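Local coordinates for transcriptional activator PlcR protein (Bacillus thuringiensis, PDB 3U3W), which activates transcription of virulence genes by binding DNA when the quorum-sensing signal peptide PapR occupies its tetratricopeptide-repeat domain, at residues Pro109-Val121 with Leu146-Ala160. Numbering follows the deposited sequence. Where two conformers were deposited one is given.
Sequences PEFQQFLQWQYYV and LTGIDVYQNLYIENA
Glu110 reaches from the first turn of helix 109-121 to the loop ahead of helix 153-160 and holds two successive amides there. Glu110 OE1 accepts from Ile149 N (2.8 Å) and Glu110 OE2 from Asp150 N (3.1 Å), both N-H groups approaching from above the carboxylate plane. With CG anti to the backbone N (chi1 164°) and the chain extended beyond it, the side chain spans the gap, and glutamate suits the place because its two oxygens can serve neighbouring N-H groups. Gly148 brings its CA within 3.5 Å of Glu110 OE1; glycine suits this backbone conformation, in which a CB would meet the carbonyl O of Thr147 as well as that carboxylate oxygen. Asp150 uses OD1 to cap Tyr152 N, while its OD2 forms a salt bridge with Lys79; that lysine probably eases the proximity of the two acids.

At the start of helix 153-160, Gln153 fits as a knob among Glu110, Gln113, Phe114 and Trp117. Gln153 NE2 spends both hydrogens across the contact, on Gln113 OE1 at 2.7 Å, along a lone pair, and on the backbone Glu110 O at 3.1 Å. The two donations fix the amide's rotation, turning Gln153 OE1 to the edge of the Phe114 ring and to a water shared with Glu110 OE2.

The helices run nearly parallel (12°, axes 11.0 Å apart), each belonging to the all-helical, tetratricopeptide-type domain of the RNPP family, with helix 131-143 between them in sequence. Such spacing suits a large residue, and Trp117 points its CA-CB bond at the second helix and, with CG anti to the backbone N (chi1 156°), fills the hole formed by Gln153, Tyr156, Ile157 and Ala160. Ile157 lays CG1 over the five-membered ring in a CH-pi contact, whereas Tyr156 CB meets Trp117 CH2 at the indole's far end, 3.4 Å away. Small Ala160 lets Val121 CG2 come within 4.0 Å of its CB, and both residues also touch an aromatic side chain of the bound peptide.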
# COMPACT_ATOMS: atom_id res chain seq x y z
N PRO A 109 14.76 -19.68 0.79
CA PRO A 109 13.89 -20.12 1.89
C PRO A 109 12.57 -19.34 1.99
O PRO A 109 11.52 -19.99 2.06
CB PRO A 109 14.75 -19.91 3.14
CG PRO A 109 16.16 -20.04 2.63
CD PRO A 109 16.15 -19.47 1.23
N GLU A 110 12.62 -18.01 1.98
CA GLU A 110 11.41 -17.20 2.12
C GLU A 110 10.41 -17.43 0.99
O GLU A 110 9.21 -17.53 1.23
CB GLU A 110 11.73 -15.70 2.24
CG GLU A 110 10.53 -14.79 2.01
CD GLU A 110 10.87 -13.29 2.01
OE1 GLU A 110 12.06 -12.91 2.11
OE2 GLU A 110 9.92 -12.48 1.92
N PHE A 111 10.91 -17.51 -0.25
CA PHE A 111 10.02 -17.76 -1.39
C PHE A 111 9.51 -19.21 -1.33
O PHE A 111 8.33 -19.46 -1.61
CB PHE A 111 10.69 -17.46 -2.74
CG PHE A 111 9.75 -17.55 -3.93
CD1 PHE A 111 8.61 -16.76 -4.01
CD2 PHE A 111 10.02 -18.42 -4.99
CE1 PHE A 111 7.74 -16.84 -5.12
CE2 PHE A 111 9.16 -18.51 -6.09
CZ PHE A 111 8.03 -17.72 -6.16
N GLN A 112 10.37 -20.15 -0.96
CA GLN A 112 9.93 -21.54 -0.83
C GLN A 112 8.85 -21.65 0.25
O GLN A 112 7.86 -22.36 0.07
CB GLN A 112 11.10 -22.49 -0.54
CG GLN A 112 12.14 -22.56 -1.67
CD GLN A 112 12.07 -23.85 -2.48
OE1 GLN A 112 11.40 -23.92 -3.52
NE2 GLN A 112 12.78 -24.88 -2.03
N GLN A 113 9.03 -20.94 1.36
CA GLN A 113 8.03 -20.93 2.41
C GLN A 113 6.68 -20.39 1.94
O GLN A 113 5.64 -20.93 2.29
CB GLN A 113 8.51 -20.14 3.61
CG GLN A 113 7.66 -20.36 4.83
CD GLN A 113 7.96 -19.35 5.89
OE1 GLN A 113 7.93 -18.16 5.62
NE2 GLN A 113 8.26 -19.80 7.11
N PHE A 114 6.72 -19.33 1.15
CA PHE A 114 5.52 -18.77 0.57
C PHE A 114 4.80 -19.80 -0.32
O PHE A 114 3.59 -19.98 -0.23
CB PHE A 114 5.84 -17.50 -0.23
CG PHE A 114 4.70 -17.02 -1.06
CD1 PHE A 114 3.75 -16.17 -0.52
CD2 PHE A 114 4.53 -17.48 -2.35
CE1 PHE A 114 2.67 -15.75 -1.28
CE2 PHE A 114 3.46 -17.07 -3.12
CZ PHE A 114 2.52 -16.21 -2.59
N LEU A 115 5.55 -20.48 -1.19
CA LEU A 115 4.98 -21.52 -2.06
C LEU A 115 4.30 -22.65 -1.26
O LEU A 115 3.18 -23.05 -1.55
CB LEU A 115 6.06 -22.10 -2.96
CG LEU A 115 6.83 -21.17 -3.91
CD1 LEU A 115 8.02 -21.93 -4.48
CD2 LEU A 115 5.93 -20.59 -5.02
N GLN A 116 5.02 -23.16 -0.27
CA GLN A 116 4.53 -24.24 0.58
C GLN A 116 3.28 -23.86 1.36
O GLN A 116 2.30 -24.61 1.36
CB GLN A 116 5.64 -24.72 1.53
CG GLN A 116 6.83 -25.34 0.79
CD GLN A 116 7.76 -26.13 1.70
OE1 GLN A 116 8.46 -25.56 2.54
NE2 GLN A 116 7.76 -27.45 1.54
N TRP A 117 3.32 -22.70 2.02
CA TRP A 117 2.14 -22.13 2.67
C TRP A 117 0.95 -22.15 1.70
O TRP A 117 -0.08 -22.75 2.00
CB TRP A 117 2.44 -20.71 3.21
CG TRP A 117 1.26 -19.79 3.38
CD1 TRP A 117 0.01 -20.12 3.84
CD2 TRP A 117 1.21 -18.38 3.08
NE1 TRP A 117 -0.81 -19.00 3.85
CE2 TRP A 117 -0.09 -17.93 3.38
CE3 TRP A 117 2.15 -17.47 2.60
CZ2 TRP A 117 -0.48 -16.61 3.20
CZ3 TRP A 117 1.76 -16.15 2.43
CH2 TRP A 117 0.46 -15.74 2.72
N GLN A 118 1.11 -21.55 0.53
CA GLN A 118 0.00 -21.47 -0.42
C GLN A 118 -0.44 -22.85 -0.94
O GLN A 118 -1.62 -23.09 -1.19
CB GLN A 118 0.36 -20.56 -1.61
CG GLN A 118 0.55 -19.11 -1.23
CD GLN A 118 -0.76 -18.39 -0.91
OE1 GLN A 118 -1.85 -18.82 -1.32
NE2 GLN A 118 -0.67 -17.28 -0.19
N TYR A 119 0.53 -23.75 -1.09
CA TYR A 119 0.25 -25.08 -1.63
C TYR A 119 -0.59 -25.91 -0.66
O TYR A 119 -1.58 -26.52 -1.05
CB TYR A 119 1.57 -25.76 -2.02
CG TYR A 119 1.56 -27.28 -2.09
CD1 TYR A 119 1.00 -27.96 -3.18
CD2 TYR A 119 2.16 -28.03 -1.10
CE1 TYR A 119 1.02 -29.36 -3.24
CE2 TYR A 119 2.19 -29.40 -1.15
CZ TYR A 119 1.62 -30.07 -2.21
OH TYR A 119 1.67 -31.45 -2.21
N TYR A 120 -0.21 -25.88 0.61
CA TYR A 120 -0.94 -26.57 1.67
C TYR A 120 -2.36 -26.06 1.85
O TYR A 120 -3.28 -26.85 1.98
CB TYR A 120 -0.20 -26.44 2.99
CG TYR A 120 1.05 -27.27 3.05
CD1 TYR A 120 1.06 -28.60 2.62
CD2 TYR A 120 2.23 -26.73 3.54
CE1 TYR A 120 2.22 -29.36 2.69
CE2 TYR A 120 3.40 -27.48 3.61
CZ TYR A 120 3.39 -28.79 3.19
OH TYR A 120 4.56 -29.51 3.26
N VAL A 121 -2.53 -24.74 1.86
CA VAL A 121 -3.86 -24.15 1.98
C VAL A 121 -4.72 -24.61 0.82
O VAL A 121 -5.89 -24.99 0.98
CB VAL A 121 -3.84 -22.60 2.01
CG1 VAL A 121 -5.24 -22.04 1.86
CG2 VAL A 121 -3.20 -22.09 3.29
N LEU A 146 11.72 -18.40 10.19
CA LEU A 146 12.30 -17.75 9.03
C LEU A 146 12.25 -16.24 9.17
O LEU A 146 11.22 -15.68 9.55
CB LEU A 146 11.58 -18.20 7.75
CG LEU A 146 12.39 -18.23 6.46
CD1 LEU A 146 13.81 -18.69 6.75
CD2 LEU A 146 11.72 -19.16 5.47
N THR A 147 13.37 -15.59 8.88
CA THR A 147 13.49 -14.14 8.94
C THR A 147 12.80 -13.48 7.75
O THR A 147 11.59 -13.25 7.78
CB THR A 147 14.98 -13.71 9.01
OG1 THR A 147 15.66 -14.13 7.81
CG2 THR A 147 15.67 -14.32 10.24
N GLY A 148 13.57 -13.17 6.71
CA GLY A 148 13.01 -12.70 5.45
C GLY A 148 12.71 -11.21 5.27
O GLY A 148 12.69 -10.43 6.21
N ILE A 149 12.47 -10.84 4.02
CA ILE A 149 12.13 -9.47 3.65
C ILE A 149 10.72 -9.11 4.11
O ILE A 149 10.52 -8.07 4.76
CB ILE A 149 12.23 -9.28 2.12
CG1 ILE A 149 13.64 -9.61 1.61
CG2 ILE A 149 11.82 -7.86 1.72
CD1 ILE A 149 14.69 -8.66 2.11
N ASP A 150 9.75 -9.95 3.76
CA ASP A 150 8.35 -9.73 4.13
C ASP A 150 8.17 -10.10 5.60
O ASP A 150 8.11 -11.28 5.94
CB ASP A 150 7.43 -10.57 3.23
CG ASP A 150 5.94 -10.28 3.46
OD1 ASP A 150 5.55 -9.71 4.51
OD2 ASP A 150 5.13 -10.66 2.58
N VAL A 151 8.09 -9.10 6.47
CA VAL A 151 8.02 -9.35 7.91
C VAL A 151 6.69 -9.95 8.37
O VAL A 151 6.58 -10.38 9.50
CB VAL A 151 8.37 -8.08 8.77
CG1 VAL A 151 9.69 -7.48 8.34
CG2 VAL A 151 7.26 -7.03 8.72
N TYR A 152 5.68 -9.97 7.49
CA TYR A 152 4.34 -10.41 7.88
C TYR A 152 4.00 -11.86 7.53
O TYR A 152 2.92 -12.33 7.87
CB TYR A 152 3.27 -9.50 7.25
CG TYR A 152 3.41 -8.07 7.67
CD1 TYR A 152 2.86 -7.62 8.87
CD2 TYR A 152 4.11 -7.16 6.88
CE1 TYR A 152 3.00 -6.29 9.26
CE2 TYR A 152 4.25 -5.85 7.26
CZ TYR A 152 3.70 -5.42 8.46
OH TYR A 152 3.84 -4.10 8.83
N GLN A 153 4.92 -12.55 6.84
CA GLN A 153 4.65 -13.89 6.31
C GLN A 153 4.24 -14.93 7.38
O GLN A 153 3.28 -15.66 7.18
CB GLN A 153 5.84 -14.38 5.49
CG GLN A 153 5.56 -15.66 4.75
CD GLN A 153 6.38 -15.78 3.47
OE1 GLN A 153 6.04 -15.19 2.44
NE2 GLN A 153 7.47 -16.54 3.54
N ASN A 154 4.97 -15.00 8.49
CA ASN A 154 4.56 -15.84 9.62
C ASN A 154 3.16 -15.53 10.14
O ASN A 154 2.42 -16.45 10.52
CB ASN A 154 5.57 -15.75 10.78
CG ASN A 154 6.90 -16.35 10.43
OD1 ASN A 154 7.00 -17.19 9.55
ND2 ASN A 154 7.93 -15.91 11.13
N LEU A 155 2.80 -14.25 10.18
CA LEU A 155 1.46 -13.86 10.62
C LEU A 155 0.42 -14.37 9.63
O LEU A 155 -0.64 -14.85 10.03
CB LEU A 155 1.35 -12.35 10.85
CG LEU A 155 2.27 -11.83 11.97
CD1 LEU A 155 2.07 -10.36 12.23
CD2 LEU A 155 2.06 -12.61 13.25
N TYR A 156 0.74 -14.31 8.34
CA TYR A 156 -0.16 -14.83 7.33
C TYR A 156 -0.40 -16.34 7.50
O TYR A 156 -1.51 -16.84 7.34
CB TYR A 156 0.39 -14.55 5.94
CG TYR A 156 0.62 -13.09 5.61
CD1 TYR A 156 -0.07 -12.09 6.27
CD2 TYR A 156 1.54 -12.72 4.62
CE1 TYR A 156 0.14 -10.75 5.97
CE2 TYR A 156 1.76 -11.40 4.31
CZ TYR A 156 1.06 -10.41 4.99
OH TYR A 156 1.26 -9.08 4.69
N ILE A 157 0.67 -17.06 7.83
CA ILE A 157 0.58 -18.49 8.11
C ILE A 157 -0.25 -18.77 9.39
O ILE A 157 -1.10 -19.67 9.41
CB ILE A 157 2.00 -19.12 8.15
CG1 ILE A 157 2.65 -19.04 6.76
CG2 ILE A 157 1.96 -20.58 8.62
CD1 ILE A 157 4.14 -19.32 6.73
N GLU A 158 -0.05 -17.97 10.43
CA GLU A 158 -0.88 -18.08 11.62
C GLU A 158 -2.35 -17.83 11.34
O GLU A 158 -3.22 -18.47 11.95
CB GLU A 158 -0.37 -17.16 12.73
CG GLU A 158 0.91 -17.68 13.37
CD GLU A 158 1.60 -16.63 14.21
OE1 GLU A 158 2.85 -16.56 14.18
OE2 GLU A 158 0.90 -15.88 14.91
N ASN A 159 -2.64 -16.91 10.42
CA ASN A 159 -4.01 -16.61 10.08
C ASN A 159 -4.65 -17.81 9.41
O ASN A 159 -5.75 -18.20 9.77
CB ASN A 159 -4.12 -15.34 9.21
CG ASN A 159 -5.53 -15.15 8.64
OD1 ASN A 159 -6.45 -14.65 9.30
ND2 ASN A 159 -5.72 -15.58 7.42
N ALA A 160 -3.95 -18.42 8.45
CA ALA A 160 -4.42 -19.69 7.85
C ALA A 160 -4.68 -20.79 8.91
O ALA A 160 -5.74 -21.40 8.94
CB ALA A 160 -3.45 -20.19 6.77
O HOH W 1 7.57 -13.60 0.62
O HOH W 2 8.97 -19.15 9.94
O HOH W 3 8.76 -15.68 7.09